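Local coordinates for protein lipoteichoic acid primase (Listeria monocytogenes, PDB 4UOP) that is a lipoteichoic acid primase whose extracellular catalytic domain belongs to the sulfatase family and holds a magnesium ion, at residues Asp87-Gln90 with Asn91-Met94; Ser421-Leu424 with Leu425-Asp429. All blocks are in the same frame, centred on the assembly; numbering follows the deposited sequence.

Contact 1. Residues Asp87-Gln90 with Asn91-Met94; sequences DGLQ and NETM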
loop_
_atom_site.group_PDB
_atom_site.type_symbol
_atom_site.label_atom_id
_atom_site.label_comp_id
_atom_site.label_asym_id
_atom_site.label_seq_id
_atom_site.Cartn_x
_atom_site.Cartn_y
_atom_site.Cartn_z
ATOM N N ASP B 87 20.459 22.758 13.478
ATOM C CA ASP B 87 21.538 22.594 14.457
ATOM C C ASP B 87 21.496 23.711 15.498
ATOM O O ASP B 87 21.645 23.447 16.680
ATOM C CB ASP B 87 22.901 22.557 13.775
ATOM C CG ASP B 87 23.011 21.463 12.709
ATOM O OD1 ASP B 87 22.158 20.536 12.654
ATOM O OD2 ASP B 87 23.966 21.534 11.913
ATOM N N GLY B 88 21.269 24.945 15.049
ATOM C CA GLY B 88 21.156 26.112 15.922
ATOM C C GLY B 88 19.958 26.043 16.859
ATOM O O GLY B 88 20.032 26.504 17.996
ATOM N N LEU B 89 18.853 25.462 16.398
ATOM C CA LEU B 89 17.652 25.322 17.249
ATOM C C LEU B 89 17.835 24.391 18.441
ATOM O O LEU B 89 17.085 24.497 19.414
ATOM C CB LEU B 89 16.468 24.800 16.436
ATOM C CG LEU B 89 15.815 25.762 15.456
ATOM C CD1 LEU B 89 14.809 24.988 14.618
ATOM C CD2 LEU B 89 15.156 26.924 16.174
ATOM N N GLN B 90 18.790 23.470 18.368
ATOM C CA GLN B 90 19.026 22.522 19.467
ATOM C C GLN B 90 19.268 23.198 20.815
ATOM O O GLN B 90 18.855 22.668 21.842
ATOM C CB GLN B 90 20.177 21.572 19.139
ATOM C CG GLN B 90 19.802 20.549 18.078
ATOM C CD GLN B 90 20.867 19.505 17.789
ATOM O OE1 GLN B 90 20.799 18.827 16.772
ATOM N NE2 GLN B 90 21.821 19.340 18.692
ATOM N N ASN B 91 19.908 24.365 20.808
ATOM C CA ASN B 91 20.168 25.120 22.039
ATOM C C ASN B 91 18.959 25.824 22.621
ATOM O O ASN B 91 18.991 26.228 23.779
ATOM C CB ASN B 91 21.254 26.180 21.805
ATOM C CG ASN B 91 22.635 25.579 21.683
ATOM O OD1 ASN B 91 22.916 24.519 22.242
ATOM N ND2 ASN B 91 23.511 26.252 20.938
ATOM N N GLU B 92 17.913 26.019 21.826
ATOM C CA GLU B 92 16.770 26.816 22.277
ATOM C C GLU B 92 15.415 26.120 22.133
ATOM O O GLU B 92 14.383 26.770 22.254
ATOM C CB GLU B 92 16.752 28.164 21.550
ATOM C CG GLU B 92 16.621 28.083 20.043
ATOM C CD GLU B 92 16.548 29.456 19.382
ATOM O OE1 GLU B 92 15.540 30.172 19.550
ATOM O OE2 GLU B 92 17.499 29.818 18.665
ATOM N N THR B 93 15.412 24.813 21.899
ATOM C CA THR B 93 14.155 24.066 21.779
ATOM C C THR B 93 14.204 22.773 22.570
ATOM O O THR B 93 15.259 22.353 23.054
ATOM C CB THR B 93 13.887 23.672 20.307
ATOM O OG1 THR B 93 14.957 22.850 19.838
ATOM C CG2 THR B 93 13.766 24.882 19.445
ATOM N N MET B 94 13.051 22.142 22.703
ATOM C CA MET B 94 13.000 20.738 23.048
ATOM C C MET B 94 13.026 19.980 21.709
ATOM O O MET B 94 12.234 20.275 20.801
ATOM C CB MET B 94 11.745 20.416 23.836
ATOM C CG MET B 94 11.748 20.997 25.250
ATOM S SD MET B 94 10.167 20.685 26.043
ATOM C CE MET B 94 10.426 21.448 27.649
#
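L89 and T93 meet where the chain leaves helix 84-89, and the carbonyl oxygen of L89 is the point on which the turn closes. Two donors grip it. The hydroxyl OG1 of T93 gives its proton to L89 O at 2.7 Å, and the amide N of E92 reaches the same L89 O at 3.0 Å with an N-H...O angle of 153°. Neither donor lies in the carbonyl plane: each stands well off it, and they come from opposite faces, so the peptide oxygen is clamped between a side chain and a backbone group. With a chi1 of 60°, T93 sets OG1 between its own backbone N and carbonyl carbon, turned back to the helix end. The same rotation leaves CG2 of T93 4.0 Å from CB of L89, where the two side chains cross obliquely and add an apolar patch beside the polar one. F320 of strand 319-322 touches both residues, which are buried.

The segment is the connection between a short helix and strand 94-100 of the mixed central sheet in a sulfatase-type alpha/beta domain, and the backbone of T93 is already bonded to G330. Q90 and N91 form the corner itself. CB of Q90 sits against the turn, 3.3 Å from N91 N, while the extended side chain leads away and ends with OE1 hydrogen-bonded to R70 and N74, which ties the corner to the stretch after strand 59-65. N91 lies on the exposed side, where the backbone turn brings its CB to 4.0 Å from G88 O. E92 lays its CG against L89 O at 3.7 Å, and its carboxylate has a long, weak ion pair with K269.

Contact 2. Residues Ser421-Leu424 with Leu425-Asp429; sequences SRKL and LQYSD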
loop_
_atom_site.group_PDB
_atom_site.type_symbol
_atom_site.label_atom_id
_atom_site.label_comp_id
_atom_site.label_asym_id
_atom_site.label_seq_id
_atom_site.Cartn_x
_atom_site.Cartn_y
_atom_site.Cartn_z
ATOM N N SER B 421 0.014 -3.117 20.111
ATOM C CA SER B 421 0.191 -2.496 18.789
ATOM C C SER B 421 -0.835 -3.006 17.781
ATOM O O SER B 421 -1.473 -2.224 17.079
ATOM C CB SER B 421 1.605 -2.725 18.274
ATOM O OG SER B 421 2.540 -2.012 19.055
ATOM N N ARG B 422 -1.004 -4.319 17.696
ATOM C CA ARG B 422 -1.951 -4.867 16.742
ATOM C C ARG B 422 -3.377 -4.431 17.072
ATOM O O ARG B 422 -4.141 -4.103 16.180
ATOM C CB ARG B 422 -1.841 -6.398 16.666
ATOM C CG ARG B 422 -0.517 -6.871 16.068
ATOM C CD ARG B 422 -0.647 -8.202 15.350
ATOM N NE ARG B 422 -1.170 -9.251 16.213
ATOM C CZ ARG B 422 -1.249 -10.539 15.873
ATOM N NH1 ARG B 422 -0.830 -10.957 14.680
ATOM N NH2 ARG B 422 -1.738 -11.419 16.740
ATOM N N LYS B 423 -3.725 -4.427 18.354
ATOM C CA LYS B 423 -5.080 -4.066 18.766
ATOM C C LYS B 423 -5.355 -2.577 18.503
ATOM O O LYS B 423 -6.433 -2.204 18.038
ATOM C CB LYS B 423 -5.286 -4.396 20.246
ATOM C CG LYS B 423 -6.740 -4.371 20.673
ATOM C CD LYS B 423 -6.918 -5.052 22.021
ATOM C CE LYS B 423 -8.326 -4.861 22.563
ATOM N NZ LYS B 423 -8.471 -5.444 23.934
ATOM N N LEU B 424 -4.361 -1.737 18.770
ATOM C CA LEU B 424 -4.456 -0.302 18.468
ATOM C C LEU B 424 -4.706 -0.017 16.995
ATOM O O LEU B 424 -5.537 0.831 16.657
ATOM C CB LEU B 424 -3.182 0.436 18.866
ATOM C CG LEU B 424 -2.984 0.809 20.322
ATOM C CD1 LEU B 424 -1.671 1.559 20.443
ATOM C CD2 LEU B 424 -4.136 1.648 20.852
ATOM N N LEU B 425 -3.990 -0.720 16.120
ATOM C CA LEU B 425 -4.194 -0.566 14.681
ATOM C C LEU B 425 -5.609 -0.990 14.264
ATOM O O LEU B 425 -6.262 -0.302 13.477
ATOM C CB LEU B 425 -3.150 -1.359 13.893
ATOM C CG LEU B 425 -1.688 -0.942 14.029
ATOM C CD1 LEU B 425 -0.832 -1.831 13.141
ATOM C CD2 LEU B 425 -1.460 0.524 13.687
ATOM N N GLN B 426 -6.094 -2.103 14.813
ATOM C CA GLN B 426 -7.468 -2.545 14.561
ATOM C C GLN B 426 -8.488 -1.496 14.985
ATOM O O GLN B 426 -9.396 -1.149 14.228
ATOM C CB GLN B 426 -7.762 -3.846 15.313
ATOM C CG GLN B 426 -7.063 -5.070 14.754
ATOM C CD GLN B 426 -7.072 -6.247 15.727
ATOM O OE1 GLN B 426 -7.959 -6.363 16.584
ATOM N NE2 GLN B 426 -6.086 -7.130 15.593
ATOM N N TYR B 427 -8.343 -1.016 16.212
ATOM C CA TYR B 427 -9.236 -0.001 16.752
ATOM C C TYR B 427 -9.194 1.300 15.948
ATOM O O TYR B 427 -10.230 1.866 15.641
ATOM C CB TYR B 427 -8.915 0.279 18.214
ATOM C CG TYR B 427 -9.642 -0.631 19.184
ATOM C CD1 TYR B 427 -9.594 -2.015 19.048
ATOM C CD2 TYR B 427 -10.370 -0.100 20.250
ATOM C CE1 TYR B 427 -10.261 -2.852 19.940
ATOM C CE2 TYR B 427 -11.030 -0.926 21.151
ATOM C CZ TYR B 427 -10.975 -2.302 20.993
ATOM O OH TYR B 427 -11.638 -3.118 21.893
ATOM N N SER B 428 -7.996 1.766 15.606
ATOM C CA SER B 428 -7.867 2.972 14.794
ATOM C C SER B 428 -8.559 2.788 13.443
ATOM O O SER B 428 -9.326 3.659 13.020
ATOM C CB SER B 428 -6.392 3.368 14.604
ATOM O OG SER B 428 -6.282 4.543 13.809
ATOM N N ASP B 429 -8.310 1.664 12.772
ATOM C CA ASP B 429 -8.956 1.409 11.474
ATOM C C ASP B 429 -10.484 1.393 11.622
ATOM O O ASP B 429 -11.199 1.970 10.806
ATOM C CB ASP B 429 -8.477 0.094 10.849
ATOM C CG ASP B 429 -6.998 0.126 10.437
ATOM O OD1 ASP B 429 -6.381 1.217 10.400
ATOM O OD2 ASP B 429 -6.440 -0.961 10.182
#
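K423 and Y427 lie one turn apart on the C-terminal helix 412-433, their side chains side by side and pointing the same way. CG of the lysine sits 3.9 Å from CE1 of the ring, and CE is 3.8 Å from OH of Y427, so the aliphatic chain runs along one side of the tyrosine. A chi1 of -166° puts CG of K423 anti to its backbone N, and the chain then extends alongside the ring. Both residues also touch I40 of helix 34-41, as does L424, so this face of the helix packs on the N-terminal helix.

Underneath, four successive i to i+4 backbone bonds hold the spacing, the shortest from S428 N to L424 O at 2.8 Å and the straightest from Y427 N to K423 O, at 169°. L425 reaches F120 and E379, while S428 OG bonds to F120 N and D429 makes a salt bridge with R374; S421 OG turns back to R417 O within the helix. On the exposed side the extended side chain of Q426 runs back along the preceding turn, with its CG 3.4 Å from R422 O.

Following the chain from the N terminus, contact 1 comes first and is complete long before contact 2 opens, so the two are in series and neither nest nor cross. Each lies within one continuous stretch, its main links joining residues three or four apart: contact 1 closes the short turn from helix 84-89 into strand 94-100, whereas contact 2 closes no loop and is a span within helix 412-433. They lie on opposite sides of the chain's centre, with centres 35 Å apart and nearest atoms about 23 Å apart. Contact 1 ties a helix end to the central mixed sheet; contact 2 belongs to the last helix, which rests on the N-terminal helix 34-41 and on loops.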